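Local atomic coordinates of acetohydroxyacid synthase small subunit Related (Bacteroides thetaiotaomicron, PDB entry 2F06), a protein that is of unknown function but, as a tandem ACT-domain protein that binds histidine, probably senses amino acids in the manner of regulatory subunits. Residues M103-N108 with A112-R117; K57-L62 with V69-V74; S94-F99 with I125-E130; I11-E14 with R19-E22; T24-K29 with K63-A68. All coordinates share one frame; numbering follows the deposited sequence.

Contact 1: M103-N108 with A112-R117; sequences MYSFAN and ANVVIR. With HIS (histidine), chain C.
Tyr-104 and Val-115 face each other as a hydrogen-bonded antiparallel pair, and their side chains run out together on one face of the sheet. From CB, a chi1 of 42° places the tyrosine's CG between the backbone N and the carbonyl carbon, which swings the ring over its neighbour. Val-115 CB then sits over the ring centre in a CH-pi contact, 3.9 Å from the centroid. Further out, CZ meets Val-115 CG1 at 3.5 Å; the hydroxyl OH passes the same methyl and finds its polar partner in Gln-8. Cut back to an alanine, this position would probably leave Val-115 without its aromatic cover and the Gln-8 amide without its hydroxyl partner. In the backbone, Val-115 N donates to Tyr-104 O at 2.9 Å. These strands form a beta hairpin of an ACT domain, and Tyr-104 to Phe-106 extend the sheet into a strand of the second subunit. On the opposite face, the small side chains of Ser-105 and Ala-112 leave room for the bound histidine: Ala-112 CB approaches its ND1 to 3.4 Å, while Ser-105 OG hydrogen-bonds its NE2 at 3.3 Å, although the hydroxyl's position is less certain. Selenomethionine Met-103 packs its CB on Ile-116 CD1 (3.7 Å) and its SE on Val-114 CG1.

Contact 2: K57-L62 with V69-V74; sequences KAYKAL and VNITDV
Tyr-59 meets Ile-71 and Val-69 through the CD1-CE1 side of its ring, and apolar packing carries most of this contact between the helix of 57-62 and the strand of 69-74. The closest touch is Tyr-59 CD1 to Ile-71 CD1, 3.3 Å, a tight approach in which the methyl comes to the ring obliquely. With CG anti to the backbone N (chi1 177°), the tyrosine ring reaches from the flank of the helix to the strand. Val-69 adds its CB, 3.9 Å from Tyr-59 CD1, the two side chains running past one another in opposite senses. Deeper in, Leu-62 leads toward the strand and sets its CB 3.5 Å from Val-69 CG2. Leucine suits this buried place because its side chain also reaches Val-26 and Leu-27 of helix 19-29, while beta-branched valine and isoleucine fit an extended strand and still offer methyls to the helix.

The polar element across the contact is slight: Val-69 O lies at the edge of the tyrosine ring, near its plane, 3.5 Å from Tyr-59 CE1. Backbone hydrogen bonds of Asn-70 and Thr-72 instead tie the strand to strand 5-13. The short segments run nearly antiparallel, at 160°, with their axes 9.1 Å apart at closest approach. A helix laid nearly antiparallel to the strand that follows it, packed on an antiparallel sheet, is the alpha/beta layering of an ACT domain.

Contact 3: S94-F99 with I125-E130; sequences SAEGVF and IEVLKE
This is a small, apolar contact between two neighbouring helices of an ACT domain, made where helix 85-95 ends and the chain turns past the flank of helix 121-130. Its centre lies about 18 Å from that of the chain. Val-127 is the shared partner: its CG2 touches Glu-96 CG at 3.6 Å and faces Val-98 CG2 at 4.4 Å, a looser approach. The valine's rotamer (chi1 172°) puts CG2 anti to the carbonyl carbon, on the side where both Glu-96 and Val-98 lie. Glu-96 crosses the valine at a slant and uses its CB and CG methylenes for packing, then bends at chi2.

The turn between the two touching residues is a Schellman motif. Gly-97 N bonds to Ser-94 O at 2.9 Å, Val-98 N returns to Leu-93 O, and Gly-97 takes the positive phi that glycine accepts most easily. This reversal brings Val-98 to the inner side, where Leu-93 and Cys-124 also pack on it, while Phe-92 adds to the cover of Val-127. Branched valines suit these inward places, being compact and rigid.

No hydrogen bond or salt bridge joins the two segments. The contact therefore probably rests on dispersion and the partial exclusion of water by the aliphatic carbons. Glu-96 OE2 stays 6.2 Å from Glu-130 OE1, and the like charges may disfavour a closer approach of these carboxylates.

Contact 4: I11-E14 with R19-E22; sequences IFLE and RLTE
Glu-14 OE2 and Arg-19 NH1 form a salt bridge only 2.6 Å long, the shortest polar approach between the end of strand 5-13 and the first turn of helix 19-29. The oxygen comes to the edge of the guanidinium, near its plane, but the carboxylate is turned by 73° from that group, so the two charged groups do not lie flat against each other as a two-pronged pair would. Glu-14 has its CG between the backbone N and the carbonyl carbon (chi1 57°), which carries the carboxylate across toward the arginine. Arg-19 folds back at chi2 and chi3, and its CG passes Glu-14 CG at 3.9 Å, aliphatic part against aliphatic part. Through NE the same guanidinium reaches Glu-22, one turn along the helix: NE makes a salt bridge with OE1 at 3.4 Å and a weak hydrogen bond to OE2.

Leucines provide the apolar layer of the contact. Leu-13 CD2 reaches Leu-20 CA at 4.2 Å and Leu-20 CD1 at 4.4 Å, and both side chains also pack on Leu-48 of strand 46-52. Leu-20 further meets Leu-90 of the second subunit. This is the strand-to-helix connection of the ACT fold, with a short loop between.

A glutamine in place of Glu-14 would probably leave Arg-19 with less charge compensation and its guanidinium freer to turn toward Glu-22. With a long, flexible arginine between two carboxylates, one positive charge probably offsets part of the negative charge of both acids, linking strand end and helix start.

Contact 5: T24-K29 with K63-A68; sequences TEVLAK and KDNHFA
Val-26 meets Asn-65 and Phe-67 with its two methyls, pointing from helix 19-29 into the turn that follows helix 55-64. The inner side is the more enclosed. Val-26 CG2 approaches Phe-67 CE2 at 3.9 Å, obliquely to the ring, and the phenyl continues against Val-23 and Leu-62, so a flat aromatic suits a place between the two helices. Val-26 also rests on Ala-61, whose small side chain lets the helices come close. Phe-67 is brought there by a Schellman motif: its N returns to Leu-62 O, His-66 N bonds weakly to Lys-63 O at 3.1 Å, and His-66 adopts the positive phi that ends the helix. The two helices pack side by side on one face of the antiparallel sheet, as ACT domains arrange them. On the outer side the approach is equally close, but Asn-65 is exposed to solvent. It lays its amide past the valine, with CG 3.8 Å from Val-26 CG2 and ND2 3.8 Å from Val-26 CG1. No hydrogen bond crosses between the segments; Asn-65 ND2 instead bonds to Ala-61 O, in the last turn of the helix it follows.

Contacts 2, 4 and 5 form one cluster: contacts 4 and 5, which share helix 19-29, have centres about 9 Å apart, and contacts 2 and 5, which share helix 55-64, about 10 Å. Phe-12 N meets Ala-68 O at 3.0 Å, tying contact 4 to contact 5. Contact 1 joins contact 2 through neighbouring strands, where Arg-117 NH1 reaches Asp-73 O at 2.7 Å. Contact 3 encloses contact 1 in sequence but sits about 17 Å away, centre to centre, and about 36 Å from contact 5. Contact 1 alone supplies residues of its histidine pocket, Ser-105 and Ala-112; side chains of Leu-20 and Val-26 lie about 9 and 12 Å from a bound histidine.

Contact 1: M103-N108 with A112-R117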
# COMPACT_ATOMS: atom_id res chain seq x y z
N MSE A 103 7.45 -9.83 3.42
CA MSE A 103 8.62 -10.61 3.00
C MSE A 103 8.71 -10.49 1.51
O MSE A 103 7.73 -10.12 0.89
CB MSE A 103 8.47 -12.10 3.40
CG MSE A 103 7.69 -12.98 2.42
SE MSE A 103 7.52 -14.74 3.27
CE MSE A 103 5.87 -15.47 2.40
N TYR A 104 9.89 -10.76 0.95
CA TYR A 104 10.06 -10.89 -0.46
C TYR A 104 11.13 -11.94 -0.66
O TYR A 104 12.01 -12.13 0.23
CB TYR A 104 10.42 -9.51 -1.15
CG TYR A 104 11.43 -8.60 -0.45
CD1 TYR A 104 11.04 -7.82 0.67
CD2 TYR A 104 12.73 -8.44 -0.94
CE1 TYR A 104 11.96 -6.92 1.27
CE2 TYR A 104 13.68 -7.58 -0.28
CZ TYR A 104 13.27 -6.81 0.80
OH TYR A 104 14.13 -5.94 1.44
N SER A 105 11.07 -12.66 -1.79
CA SER A 105 11.96 -13.76 -2.00
C SER A 105 11.99 -14.30 -3.41
O SER A 105 11.02 -14.12 -4.15
CB SER A 105 11.58 -14.89 -1.06
OG SER A 105 10.22 -15.18 -1.22
N PHE A 106 13.14 -14.87 -3.80
CA PHE A 106 13.31 -15.48 -5.14
C PHE A 106 13.97 -16.84 -4.89
O PHE A 106 14.78 -16.98 -3.96
CB PHE A 106 14.24 -14.68 -6.09
CG PHE A 106 13.53 -13.83 -7.13
CD1 PHE A 106 12.94 -12.59 -6.78
CD2 PHE A 106 13.46 -14.25 -8.46
CE1 PHE A 106 12.28 -11.80 -7.75
CE2 PHE A 106 12.81 -13.50 -9.43
CZ PHE A 106 12.22 -12.24 -9.08
N ALA A 107 13.68 -17.79 -5.76
CA ALA A 107 14.48 -19.00 -5.87
C ALA A 107 15.84 -18.70 -6.52
O ALA A 107 15.91 -18.04 -7.54
CB ALA A 107 13.72 -20.06 -6.70
N ASN A 108 16.89 -19.22 -5.90
CA ASN A 108 18.27 -19.14 -6.39
C ASN A 108 18.81 -20.58 -6.53
O ASN A 108 19.32 -21.21 -5.58
CB ASN A 108 19.09 -18.19 -5.46
CG ASN A 108 20.59 -18.42 -5.52
OD1 ASN A 108 21.15 -19.15 -4.69
ND2 ASN A 108 21.25 -17.78 -6.48
N ALA A 112 16.37 -20.93 -1.83
CA ALA A 112 15.59 -19.74 -2.03
C ALA A 112 16.00 -18.81 -0.93
O ALA A 112 16.25 -19.24 0.17
CB ALA A 112 14.12 -20.07 -1.94
N ASN A 113 16.14 -17.53 -1.24
CA ASN A 113 16.53 -16.51 -0.29
C ASN A 113 15.29 -15.73 0.09
O ASN A 113 14.51 -15.35 -0.78
CB ASN A 113 17.58 -15.60 -0.96
CG ASN A 113 18.90 -16.33 -1.15
OD1 ASN A 113 19.40 -16.49 -2.28
ND2 ASN A 113 19.44 -16.83 -0.07
N VAL A 114 15.08 -15.50 1.37
CA VAL A 114 13.87 -14.83 1.82
C VAL A 114 14.27 -13.73 2.76
O VAL A 114 15.01 -13.97 3.70
CB VAL A 114 12.87 -15.81 2.57
CG1 VAL A 114 11.49 -15.11 2.72
CG2 VAL A 114 12.75 -17.16 1.81
N VAL A 115 13.78 -12.52 2.48
CA VAL A 115 13.86 -11.40 3.41
C VAL A 115 12.54 -11.20 4.14
O VAL A 115 11.46 -11.05 3.53
CB VAL A 115 14.21 -10.11 2.65
CG1 VAL A 115 14.02 -8.86 3.54
CG2 VAL A 115 15.61 -10.21 2.07
N ILE A 116 12.65 -11.19 5.46
CA ILE A 116 11.51 -11.08 6.33
C ILE A 116 11.52 -9.89 7.22
O ILE A 116 12.51 -9.66 7.92
CB ILE A 116 11.53 -12.24 7.37
CG1 ILE A 116 11.62 -13.58 6.67
CG2 ILE A 116 10.25 -12.24 8.16
CD1 ILE A 116 10.33 -13.92 5.97
N ARG A 117 10.39 -9.22 7.30
CA ARG A 117 10.13 -8.22 8.38
C ARG A 117 9.04 -8.84 9.30
O ARG A 117 7.86 -8.79 8.95
CB ARG A 117 9.60 -6.94 7.80
CG ARG A 117 9.16 -5.90 8.80
CD ARG A 117 10.25 -5.65 9.82
NE ARG A 117 9.83 -4.68 10.86
CZ ARG A 117 10.64 -4.15 11.79
NH1 ARG A 117 11.93 -4.50 11.86
NH2 ARG A 117 10.16 -3.28 12.67
N HIS C . 10.47 -22.85 -3.86
CA HIS C . 10.25 -22.95 -2.38
C HIS C . 8.84 -23.11 -1.88
O HIS C . 7.89 -23.43 -2.59
CB HIS C . 10.91 -21.81 -1.59
CG HIS C . 10.50 -20.40 -2.00
ND1 HIS C . 10.93 -19.79 -3.17
CD2 HIS C . 9.83 -19.44 -1.31
CE1 HIS C . 10.48 -18.55 -3.21
NE2 HIS C . 9.82 -18.31 -2.09
OXT HIS C . 8.61 -22.89 -0.68
O HOH W 1 17.01 -15.81 -4.70

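Contact 2: K57-L62 with V69-V74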
# COMPACT_ATOMS: atom_id res chain seq x y z
N LYS A 57 26.79 3.45 3.37
CA LYS A 57 27.29 4.26 2.25
C LYS A 57 26.11 4.64 1.34
O LYS A 57 26.02 5.80 0.91
CB LYS A 57 28.35 3.50 1.46
CG LYS A 57 29.03 4.36 0.47
CD LYS A 57 30.31 3.74 -0.03
CE LYS A 57 30.26 3.72 -1.51
NZ LYS A 57 31.62 3.81 -2.04
N ALA A 58 25.23 3.67 1.06
CA ALA A 58 24.04 3.90 0.26
C ALA A 58 23.11 4.93 0.86
O ALA A 58 22.69 5.88 0.14
CB ALA A 58 23.28 2.64 0.02
N TYR A 59 22.80 4.76 2.14
CA TYR A 59 22.01 5.76 2.85
C TYR A 59 22.57 7.19 2.77
O TYR A 59 21.83 8.15 2.53
CB TYR A 59 21.85 5.35 4.32
CG TYR A 59 21.11 6.32 5.22
CD1 TYR A 59 19.74 6.22 5.36
CD2 TYR A 59 21.79 7.26 5.98
CE1 TYR A 59 19.05 7.03 6.18
CE2 TYR A 59 21.10 8.11 6.81
CZ TYR A 59 19.72 7.97 6.90
OH TYR A 59 18.99 8.75 7.74
N LYS A 60 23.86 7.37 2.98
CA LYS A 60 24.38 8.74 2.98
C LYS A 60 24.39 9.36 1.56
O LYS A 60 24.13 10.56 1.41
CB LYS A 60 25.76 8.76 3.67
CG LYS A 60 26.53 10.03 3.53
CD LYS A 60 27.99 9.83 3.99
CE LYS A 60 28.89 10.93 3.43
NZ LYS A 60 28.19 12.21 3.72
N ALA A 61 24.69 8.54 0.54
CA ALA A 61 24.61 8.95 -0.87
C ALA A 61 23.18 9.42 -1.27
O ALA A 61 22.97 10.52 -1.87
CB ALA A 61 25.07 7.79 -1.78
N LEU A 62 22.20 8.62 -0.90
CA LEU A 62 20.82 8.97 -1.10
C LEU A 62 20.39 10.26 -0.39
O LEU A 62 19.79 11.10 -1.05
CB LEU A 62 19.91 7.78 -0.75
CG LEU A 62 20.13 6.69 -1.80
CD1 LEU A 62 19.64 5.27 -1.29
CD2 LEU A 62 19.41 7.11 -3.08
N VAL A 69 14.99 8.48 2.78
CA VAL A 69 15.35 7.07 3.02
C VAL A 69 15.29 6.77 4.48
O VAL A 69 15.75 7.54 5.31
CB VAL A 69 16.87 6.77 2.74
CG1 VAL A 69 17.11 5.31 2.32
CG2 VAL A 69 17.44 7.70 1.78
N ASN A 70 14.82 5.59 4.81
CA ASN A 70 14.75 5.14 6.19
C ASN A 70 15.38 3.77 6.19
O ASN A 70 15.38 3.13 5.14
CB ASN A 70 13.29 4.99 6.60
CG ASN A 70 12.59 6.32 6.75
OD1 ASN A 70 13.18 7.34 7.09
ND2 ASN A 70 11.28 6.29 6.57
N ILE A 71 15.94 3.33 7.32
CA ILE A 71 16.47 1.96 7.45
C ILE A 71 15.52 1.18 8.34
O ILE A 71 14.96 1.74 9.27
CB ILE A 71 17.94 1.98 7.97
CG1 ILE A 71 18.86 2.48 6.86
CG2 ILE A 71 18.39 0.60 8.41
CD1 ILE A 71 19.71 3.56 7.34
N THR A 72 15.25 -0.07 7.95
CA THR A 72 14.40 -1.00 8.73
C THR A 72 15.22 -2.26 8.97
O THR A 72 16.02 -2.62 8.11
CB THR A 72 13.14 -1.39 7.90
OG1 THR A 72 12.46 -0.19 7.54
CG2 THR A 72 12.12 -2.35 8.68
N ASP A 73 15.00 -2.92 10.11
CA ASP A 73 15.64 -4.21 10.44
C ASP A 73 14.78 -5.24 9.73
O ASP A 73 13.57 -5.17 9.80
CB ASP A 73 15.61 -4.54 11.94
CG ASP A 73 16.28 -3.50 12.83
OD1 ASP A 73 17.26 -2.85 12.38
OD2 ASP A 73 15.79 -3.31 14.01
N VAL A 74 15.43 -6.15 9.04
CA VAL A 74 14.84 -7.37 8.48
C VAL A 74 15.87 -8.51 8.72
O VAL A 74 17.03 -8.28 9.16
CB VAL A 74 14.66 -7.20 6.93
CG1 VAL A 74 13.63 -6.07 6.64
CG2 VAL A 74 16.02 -6.92 6.24

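Contact 3: S94-F99 with I125-E130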
# COMPACT_ATOMS: atom_id res chain seq x y z
N SER A 94 4.43 -19.22 12.93
CA SER A 94 3.08 -18.97 13.39
C SER A 94 2.68 -19.83 14.63
O SER A 94 2.03 -19.32 15.54
CB SER A 94 2.10 -19.01 12.21
OG SER A 94 1.66 -20.31 11.95
N ALA A 95 3.15 -21.08 14.72
CA ALA A 95 2.97 -21.92 15.92
C ALA A 95 3.50 -21.25 17.20
O ALA A 95 3.05 -21.55 18.33
CB ALA A 95 3.62 -23.28 15.73
N GLU A 96 4.44 -20.31 17.01
CA GLU A 96 5.02 -19.56 18.14
C GLU A 96 4.52 -18.12 18.24
O GLU A 96 5.11 -17.30 18.96
CB GLU A 96 6.55 -19.57 18.08
CG GLU A 96 7.24 -20.92 18.29
CD GLU A 96 7.11 -21.45 19.68
OE1 GLU A 96 7.23 -20.68 20.68
OE2 GLU A 96 6.90 -22.69 19.77
N GLY A 97 3.46 -17.81 17.50
CA GLY A 97 2.86 -16.47 17.50
C GLY A 97 3.69 -15.35 16.88
O GLY A 97 3.50 -14.19 17.22
N VAL A 98 4.62 -15.70 15.97
CA VAL A 98 5.45 -14.72 15.30
C VAL A 98 4.89 -14.52 13.87
O VAL A 98 4.87 -15.47 13.08
CB VAL A 98 6.93 -15.15 15.14
CG1 VAL A 98 7.68 -14.10 14.24
CG2 VAL A 98 7.61 -15.30 16.44
N PHE A 99 4.42 -13.34 13.52
CA PHE A 99 3.81 -13.19 12.21
C PHE A 99 4.65 -12.32 11.24
O PHE A 99 5.57 -11.58 11.67
CB PHE A 99 2.33 -12.80 12.36
CG PHE A 99 1.57 -13.68 13.34
CD1 PHE A 99 1.56 -15.07 13.18
CD2 PHE A 99 0.92 -13.13 14.44
CE1 PHE A 99 0.90 -15.90 14.10
CE2 PHE A 99 0.24 -13.95 15.35
CZ PHE A 99 0.24 -15.34 15.18
N ILE A 125 13.97 -14.59 15.45
CA ILE A 125 15.30 -15.17 15.31
C ILE A 125 15.46 -16.37 16.24
O ILE A 125 16.07 -17.37 15.86
CB ILE A 125 16.40 -14.15 15.55
CG1 ILE A 125 16.49 -13.19 14.38
CG2 ILE A 125 17.77 -14.82 15.73
CD1 ILE A 125 17.45 -12.04 14.65
N GLU A 126 14.86 -16.28 17.41
CA GLU A 126 14.89 -17.36 18.40
C GLU A 126 14.32 -18.65 17.81
O GLU A 126 14.98 -19.68 17.82
CB GLU A 126 14.07 -16.92 19.61
CG GLU A 126 14.27 -17.73 20.84
CD GLU A 126 13.70 -17.03 22.05
OE1 GLU A 126 13.84 -15.77 22.13
OE2 GLU A 126 13.11 -17.72 22.91
N VAL A 127 13.09 -18.57 17.29
CA VAL A 127 12.35 -19.72 16.70
C VAL A 127 13.15 -20.35 15.56
O VAL A 127 13.36 -21.56 15.52
CB VAL A 127 10.87 -19.30 16.23
CG1 VAL A 127 10.15 -20.40 15.44
CG2 VAL A 127 10.03 -18.88 17.44
N LEU A 128 13.65 -19.51 14.66
CA LEU A 128 14.33 -19.98 13.46
C LEU A 128 15.58 -20.75 13.84
O LEU A 128 15.82 -21.81 13.27
CB LEU A 128 14.68 -18.80 12.54
CG LEU A 128 13.53 -17.93 12.03
CD1 LEU A 128 14.05 -16.81 11.21
CD2 LEU A 128 12.43 -18.69 11.25
N LYS A 129 16.37 -20.21 14.78
CA LYS A 129 17.61 -20.87 15.25
C LYS A 129 17.25 -22.24 15.91
O LYS A 129 17.86 -23.28 15.60
CB LYS A 129 18.40 -20.00 16.26
CG LYS A 129 19.10 -18.71 15.72
CD LYS A 129 20.00 -18.01 16.81
CE LYS A 129 21.49 -18.33 16.63
NZ LYS A 129 22.36 -18.37 17.88
N GLU A 130 16.25 -22.19 16.80
CA GLU A 130 15.67 -23.36 17.47
C GLU A 130 15.25 -24.43 16.46
O GLU A 130 15.57 -25.60 16.63
CB GLU A 130 14.46 -22.94 18.31
CG GLU A 130 14.19 -23.78 19.57
CD GLU A 130 13.31 -25.01 19.33
OE1 GLU A 130 12.44 -24.99 18.41
OE2 GLU A 130 13.48 -26.00 20.07

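Contact 4: I11-E14 with R19-E22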
# COMPACT_ATOMS: atom_id res chain seq x y z
N ILE A 11 13.08 3.64 0.45
CA ILE A 11 13.28 4.84 -0.25
C ILE A 11 11.96 5.36 -0.91
O ILE A 11 11.33 4.63 -1.73
CB ILE A 11 14.39 4.70 -1.31
CG1 ILE A 11 15.66 4.09 -0.73
CG2 ILE A 11 14.72 6.06 -1.94
CD1 ILE A 11 16.43 3.25 -1.74
N PHE A 12 11.60 6.60 -0.55
CA PHE A 12 10.36 7.24 -1.02
C PHE A 12 10.59 7.75 -2.45
O PHE A 12 11.47 8.56 -2.68
CB PHE A 12 9.94 8.35 -0.07
CG PHE A 12 8.69 9.16 -0.51
CD1 PHE A 12 7.41 8.55 -0.58
CD2 PHE A 12 8.80 10.54 -0.79
CE1 PHE A 12 6.26 9.30 -0.93
CE2 PHE A 12 7.71 11.31 -1.15
CZ PHE A 12 6.41 10.68 -1.22
N LEU A 13 9.86 7.18 -3.42
CA LEU A 13 10.04 7.51 -4.84
C LEU A 13 8.83 8.38 -5.13
O LEU A 13 7.67 7.87 -5.17
CB LEU A 13 9.99 6.25 -5.74
CG LEU A 13 10.73 4.93 -5.47
CD1 LEU A 13 10.13 3.68 -6.24
CD2 LEU A 13 12.23 5.05 -5.65
N GLU A 14 9.06 9.66 -5.29
CA GLU A 14 8.00 10.58 -5.65
C GLU A 14 7.64 10.49 -7.15
O GLU A 14 8.18 9.66 -7.86
CB GLU A 14 8.42 11.97 -5.23
CG GLU A 14 9.68 12.43 -5.81
CD GLU A 14 9.56 13.88 -6.23
OE1 GLU A 14 8.69 14.17 -7.08
OE2 GLU A 14 10.35 14.73 -5.73
N ARG A 19 12.14 8.92 -10.96
CA ARG A 19 12.96 8.93 -9.79
C ARG A 19 13.56 7.60 -9.51
O ARG A 19 14.61 7.54 -8.90
CB ARG A 19 12.14 9.44 -8.59
CG ARG A 19 11.74 10.94 -8.77
CD ARG A 19 12.79 11.88 -8.21
NE ARG A 19 12.97 13.02 -9.11
CZ ARG A 19 12.62 14.28 -8.86
NH1 ARG A 19 12.07 14.63 -7.70
NH2 ARG A 19 12.81 15.19 -9.77
N LEU A 20 12.89 6.52 -9.93
CA LEU A 20 13.46 5.19 -9.68
C LEU A 20 14.81 5.01 -10.46
O LEU A 20 15.79 4.42 -9.95
CB LEU A 20 12.45 4.07 -10.00
CG LEU A 20 13.08 2.67 -10.03
CD1 LEU A 20 13.55 2.07 -8.62
CD2 LEU A 20 12.10 1.78 -10.83
N THR A 21 14.84 5.54 -11.68
CA THR A 21 16.06 5.46 -12.47
C THR A 21 17.21 6.25 -11.82
O THR A 21 18.31 5.70 -11.61
CB THR A 21 15.82 5.91 -13.90
OG1 THR A 21 14.77 5.11 -14.42
CG2 THR A 21 17.06 5.73 -14.76
N GLU A 22 16.93 7.49 -11.46
CA GLU A 22 17.88 8.27 -10.67
C GLU A 22 18.36 7.58 -9.41
O GLU A 22 19.52 7.69 -9.12
CB GLU A 22 17.33 9.62 -10.28
CG GLU A 22 16.46 10.25 -11.31
CD GLU A 22 15.83 11.52 -10.79
OE1 GLU A 22 16.09 11.86 -9.59
OE2 GLU A 22 15.08 12.16 -11.59

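Contact 5: T24-K29 with K63-A68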
# COMPACT_ATOMS: atom_id res chain seq x y z
N THR A 24 18.59 4.36 -8.83
CA THR A 24 19.50 3.26 -9.20
C THR A 24 20.80 3.81 -9.77
O THR A 24 21.86 3.16 -9.63
CB THR A 24 18.88 2.25 -10.21
OG1 THR A 24 18.38 2.96 -11.35
CG2 THR A 24 17.73 1.41 -9.47
N GLU A 25 20.72 4.97 -10.39
CA GLU A 25 21.92 5.73 -10.81
C GLU A 25 22.83 6.25 -9.67
O GLU A 25 24.04 6.10 -9.74
CB GLU A 25 21.52 6.85 -11.77
CG GLU A 25 21.05 6.28 -13.15
CD GLU A 25 20.67 7.33 -14.20
OE1 GLU A 25 20.48 8.55 -13.86
OE2 GLU A 25 20.58 6.93 -15.40
N VAL A 26 22.28 6.93 -8.67
CA VAL A 26 22.98 7.15 -7.37
C VAL A 26 23.72 5.94 -6.82
O VAL A 26 24.91 6.03 -6.50
CB VAL A 26 22.06 7.71 -6.24
CG1 VAL A 26 22.90 7.98 -4.97
CG2 VAL A 26 21.42 9.01 -6.69
N LEU A 27 23.05 4.81 -6.70
CA LEU A 27 23.67 3.61 -6.19
C LEU A 27 24.75 3.04 -7.11
O LEU A 27 25.79 2.63 -6.59
CB LEU A 27 22.61 2.56 -5.85
CG LEU A 27 21.65 3.06 -4.75
CD1 LEU A 27 20.58 2.02 -4.46
CD2 LEU A 27 22.38 3.44 -3.43
N ALA A 28 24.51 3.01 -8.43
CA ALA A 28 25.52 2.58 -9.41
C ALA A 28 26.80 3.40 -9.32
O ALA A 28 27.92 2.86 -9.49
CB ALA A 28 24.99 2.73 -10.83
N LYS A 29 26.65 4.71 -9.14
CA LYS A 29 27.80 5.62 -9.14
C LYS A 29 28.74 5.31 -7.94
O LYS A 29 29.96 5.56 -8.00
CB LYS A 29 27.33 7.07 -9.12
CG LYS A 29 28.41 8.08 -8.75
CD LYS A 29 28.05 9.52 -9.22
CE LYS A 29 28.57 9.88 -10.66
NZ LYS A 29 30.08 10.10 -10.86
N LYS A 63 20.68 10.42 0.91
CA LYS A 63 20.42 11.70 1.63
C LYS A 63 21.09 12.91 0.98
O LYS A 63 20.53 14.01 0.92
CB LYS A 63 20.93 11.66 3.08
CG LYS A 63 20.25 10.64 4.00
CD LYS A 63 18.81 11.07 4.39
CE LYS A 63 18.85 12.32 5.26
NZ LYS A 63 17.46 12.48 5.76
N ASP A 64 22.34 12.70 0.53
CA ASP A 64 23.13 13.71 -0.18
C ASP A 64 22.45 14.14 -1.48
O ASP A 64 22.59 15.30 -1.89
CB ASP A 64 24.50 13.13 -0.57
CG ASP A 64 25.51 13.15 0.56
OD1 ASP A 64 25.20 13.69 1.64
OD2 ASP A 64 26.62 12.57 0.36
N ASN A 65 21.81 13.19 -2.16
CA ASN A 65 21.05 13.45 -3.38
C ASN A 65 19.58 13.79 -3.13
O ASN A 65 18.78 13.80 -4.08
CB ASN A 65 21.18 12.27 -4.32
CG ASN A 65 22.54 12.23 -5.00
OD1 ASN A 65 22.73 12.77 -6.11
ND2 ASN A 65 23.50 11.64 -4.32
N HIS A 66 19.24 14.04 -1.86
CA HIS A 66 17.95 14.62 -1.42
C HIS A 66 16.81 13.62 -1.51
O HIS A 66 15.64 14.03 -1.60
CB HIS A 66 17.64 15.91 -2.22
CG HIS A 66 18.76 16.90 -2.17
ND1 HIS A 66 19.00 17.70 -1.07
CD2 HIS A 66 19.75 17.16 -3.04
CE1 HIS A 66 20.08 18.42 -1.28
NE2 HIS A 66 20.55 18.13 -2.48
N PHE A 67 17.13 12.32 -1.43
CA PHE A 67 16.11 11.29 -1.28
C PHE A 67 15.68 11.16 0.16
O PHE A 67 16.48 11.41 1.06
CB PHE A 67 16.54 9.93 -1.86
CG PHE A 67 16.64 9.92 -3.38
CD1 PHE A 67 15.50 9.71 -4.16
CD2 PHE A 67 17.85 10.14 -4.02
CE1 PHE A 67 15.57 9.74 -5.57
CE2 PHE A 67 17.93 10.16 -5.43
CZ PHE A 67 16.79 9.97 -6.20
N ALA A 68 14.40 10.81 0.38
CA ALA A 68 13.93 10.42 1.68
C ALA A 68 14.14 8.90 1.84
O ALA A 68 13.56 8.12 1.11
CB ALA A 68 12.44 10.79 1.83